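Local coordinates for DNA polymerase sliding clamp C (Sulfolobus tokodaii, PDB 3AIZ), which forms part of a ring around DNA and serves as a moving platform that tethers DNA polymerase and other processing proteins during replication, at residues V137-I142 / I176-E181. Numbering follows the deposited sequence.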
loop_
_atom_site.group_PDB
_atom_site.type_symbol
_atom_site.label_atom_id
_atom_site.label_comp_id
_atom_site.label_asym_id
_atom_site.label_seq_id
_atom_site.Cartn_x
_atom_site.Cartn_y
_atom_site.Cartn_z
ATOM N N VAL C 137 -7.706 -6.783 26.688
ATOM C CA VAL C 137 -7.107 -6.180 25.505
ATOM C C VAL C 137 -5.834 -6.919 25.101
ATOM O O VAL C 137 -5.651 -7.264 23.934
ATOM C CB VAL C 137 -6.808 -4.679 25.715
ATOM C CG1 VAL C 137 -6.105 -4.452 27.044
ATOM C CG2 VAL C 137 -5.983 -4.135 24.561
ATOM N N THR C 138 -4.960 -7.170 26.071
ATOM C CA THR C 138 -3.722 -7.896 25.813
ATOM C C THR C 138 -4.013 -9.298 25.290
ATOM O O THR C 138 -3.369 -9.768 24.352
ATOM C CB THR C 138 -2.860 -8.010 27.082
ATOM O OG1 THR C 138 -2.577 -6.703 27.596
ATOM C CG2 THR C 138 -1.554 -8.725 26.776
ATOM N N PHE C 139 -4.990 -9.959 25.900
ATOM C CA PHE C 139 -5.327 -11.329 25.534
ATOM C C PHE C 139 -5.974 -11.413 24.157
ATOM O O PHE C 139 -5.578 -12.234 23.329
ATOM C CB PHE C 139 -6.245 -11.961 26.585
ATOM C CG PHE C 139 -6.693 -13.351 26.236
ATOM C CD1 PHE C 139 -5.816 -14.418 26.323
ATOM C CD2 PHE C 139 -7.993 -13.591 25.821
ATOM C CE1 PHE C 139 -6.225 -15.698 25.999
ATOM C CE2 PHE C 139 -8.408 -14.870 25.498
ATOM C CZ PHE C 139 -7.524 -15.923 25.587
ATOM N N THR C 140 -6.969 -10.564 23.918
ATOM C CA THR C 140 -7.678 -10.564 22.643
ATOM C C THR C 140 -6.745 -10.246 21.474
ATOM O O THR C 140 -6.826 -10.881 20.423
ATOM C CB THR C 140 -8.875 -9.591 22.650
ATOM O OG1 THR C 140 -8.442 -8.291 23.065
ATOM C CG2 THR C 140 -9.956 -10.088 23.599
ATOM N N ASP C 141 -5.861 -9.269 21.663
ATOM C CA ASP C 141 -4.847 -8.956 20.658
ATOM C C ASP C 141 -4.119 -10.223 20.228
ATOM O O ASP C 141 -4.027 -10.527 19.040
ATOM C CB ASP C 141 -3.836 -7.942 21.202
ATOM C CG ASP C 141 -4.349 -6.515 21.151
ATOM O OD1 ASP C 141 -5.271 -6.237 20.356
ATOM O OD2 ASP C 141 -3.818 -5.665 21.899
ATOM N N ILE C 142 -3.605 -10.959 21.207
ATOM C CA ILE C 142 -2.894 -12.204 20.945
ATOM C C ILE C 142 -3.799 -13.211 20.244
ATOM O O ILE C 142 -3.359 -13.948 19.362
ATOM C CB ILE C 142 -2.348 -12.813 22.248
ATOM C CG1 ILE C 142 -1.312 -11.874 22.870
ATOM C CG2 ILE C 142 -1.747 -14.188 21.990
ATOM C CD1 ILE C 142 -0.698 -12.398 24.146
ATOM N N ILE C 176 3.156 -18.351 21.486
ATOM C CA ILE C 176 3.301 -17.049 22.118
ATOM C C ILE C 176 3.303 -17.210 23.633
ATOM O O ILE C 176 2.422 -17.856 24.198
ATOM C CB ILE C 176 2.168 -16.091 21.707
ATOM C CG1 ILE C 176 2.071 -16.010 20.180
ATOM C CG2 ILE C 176 2.390 -14.713 22.311
ATOM C CD1 ILE C 176 1.027 -15.034 19.678
ATOM N N GLU C 177 4.300 -16.626 24.286
ATOM C CA GLU C 177 4.428 -16.726 25.734
ATOM C C GLU C 177 3.719 -15.581 26.447
ATOM O O GLU C 177 3.907 -14.414 26.107
ATOM C CB GLU C 177 5.902 -16.748 26.138
ATOM C CG GLU C 177 6.138 -16.571 27.629
ATOM C CD GLU C 177 7.603 -16.366 27.969
ATOM O OE1 GLU C 177 8.457 -16.562 27.078
ATOM O OE2 GLU C 177 7.899 -16.007 29.129
ATOM N N LEU C 178 2.902 -15.926 27.436
ATOM C CA LEU C 178 2.277 -14.933 28.299
ATOM C C LEU C 178 2.728 -15.170 29.732
ATOM O O LEU C 178 2.712 -16.301 30.215
ATOM C CB LEU C 178 0.751 -15.010 28.220
ATOM C CG LEU C 178 0.054 -14.643 26.910
ATOM C CD1 LEU C 178 0.276 -15.711 25.853
ATOM C CD2 LEU C 178 -1.431 -14.444 27.156
ATOM N N SER C 179 3.129 -14.102 30.410
ATOM C CA SER C 179 3.606 -14.211 31.782
ATOM C C SER C 179 3.566 -12.861 32.477
ATOM O O SER C 179 3.402 -11.827 31.832
ATOM C CB SER C 179 5.032 -14.758 31.805
ATOM O OG SER C 179 5.921 -13.888 31.125
ATOM N N THR C 180 3.714 -12.874 33.797
ATOM C CA THR C 180 3.801 -11.638 34.559
ATOM C C THR C 180 5.081 -10.904 34.182
ATOM O O THR C 180 5.181 -9.686 34.327
ATOM C CB THR C 180 3.801 -11.910 36.067
ATOM O OG1 THR C 180 4.882 -12.791 36.388
ATOM C CG2 THR C 180 2.491 -12.554 36.488
ATOM N N GLU C 181 6.055 -11.664 33.690
ATOM C CA GLU C 181 7.331 -11.118 33.250
ATOM C C GLU C 181 7.161 -10.166 32.068
ATOM O O GLU C 181 7.604 -9.017 32.119
ATOM C CB GLU C 181 8.287 -12.255 32.877
ATOM C CG GLU C 181 9.537 -11.814 32.130
ATOM C CD GLU C 181 10.427 -12.984 31.741
ATOM O OE1 GLU C 181 11.209 -12.844 30.775
ATOM O OE2 GLU C 181 10.342 -14.045 32.397
#
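Ile-176, on strand 172-178, meets Ile-142 of helix 136-149 with the end of its longer branch: its CD1 lies 3.7 Å from Ile-142 CG2. The two side chains pass alongside one another with opposed headings, a terminal methyl of one against a branch methyl of the other. Beta-branching suits Ile-176 to the extended backbone, and its extended arm carries CD1 toward Ile-142.

The side chain of Glu-177, next along, sets off away from the helix, as expected of alternation along a strand. Its backbone hydrogen-bonds to a neighbouring PCNA2 subunit, so this edge strand also serves subunit association, while Ile-176 and Leu-178 pair on the other edge with strand 162-168.

Leu-178 points back to the helix. Ile-142 comes to it tip to tip, with Ile-142 CD1 3.6 Å from Leu-178 CG and also touching both methyls, CD1 and CD2; the forked leucine suits the place by offering all three carbons to one methyl. The first torsion of Ile-142 (chi1 -64°) sets CG1 beside the backbone N and CG2 anti to it; one residue thus sends CD1 to Leu-178 and CG2 to Ile-176. Leu-178 CD2 also approaches the edge of the Phe-139 ring, near its plane, more loosely at 4.5 Å from Phe-139 CD1. That flat, buried ring fills space against Val-215, Ile-217, Leu-227 and Tyr-229 of the neighbouring sheet.

The axes of 137-142 and 176-178 run nearly antiparallel (169°) and approach to 11.1 Å, and side chains alone bridge them in this C-terminal PCNA domain. No hydrogen bond crosses between the segments: the contact is consistent with hydrophobic packing of a partly buried seam, while the strand's backbone bonds go to strand 162-168 and to the neighbouring subunit.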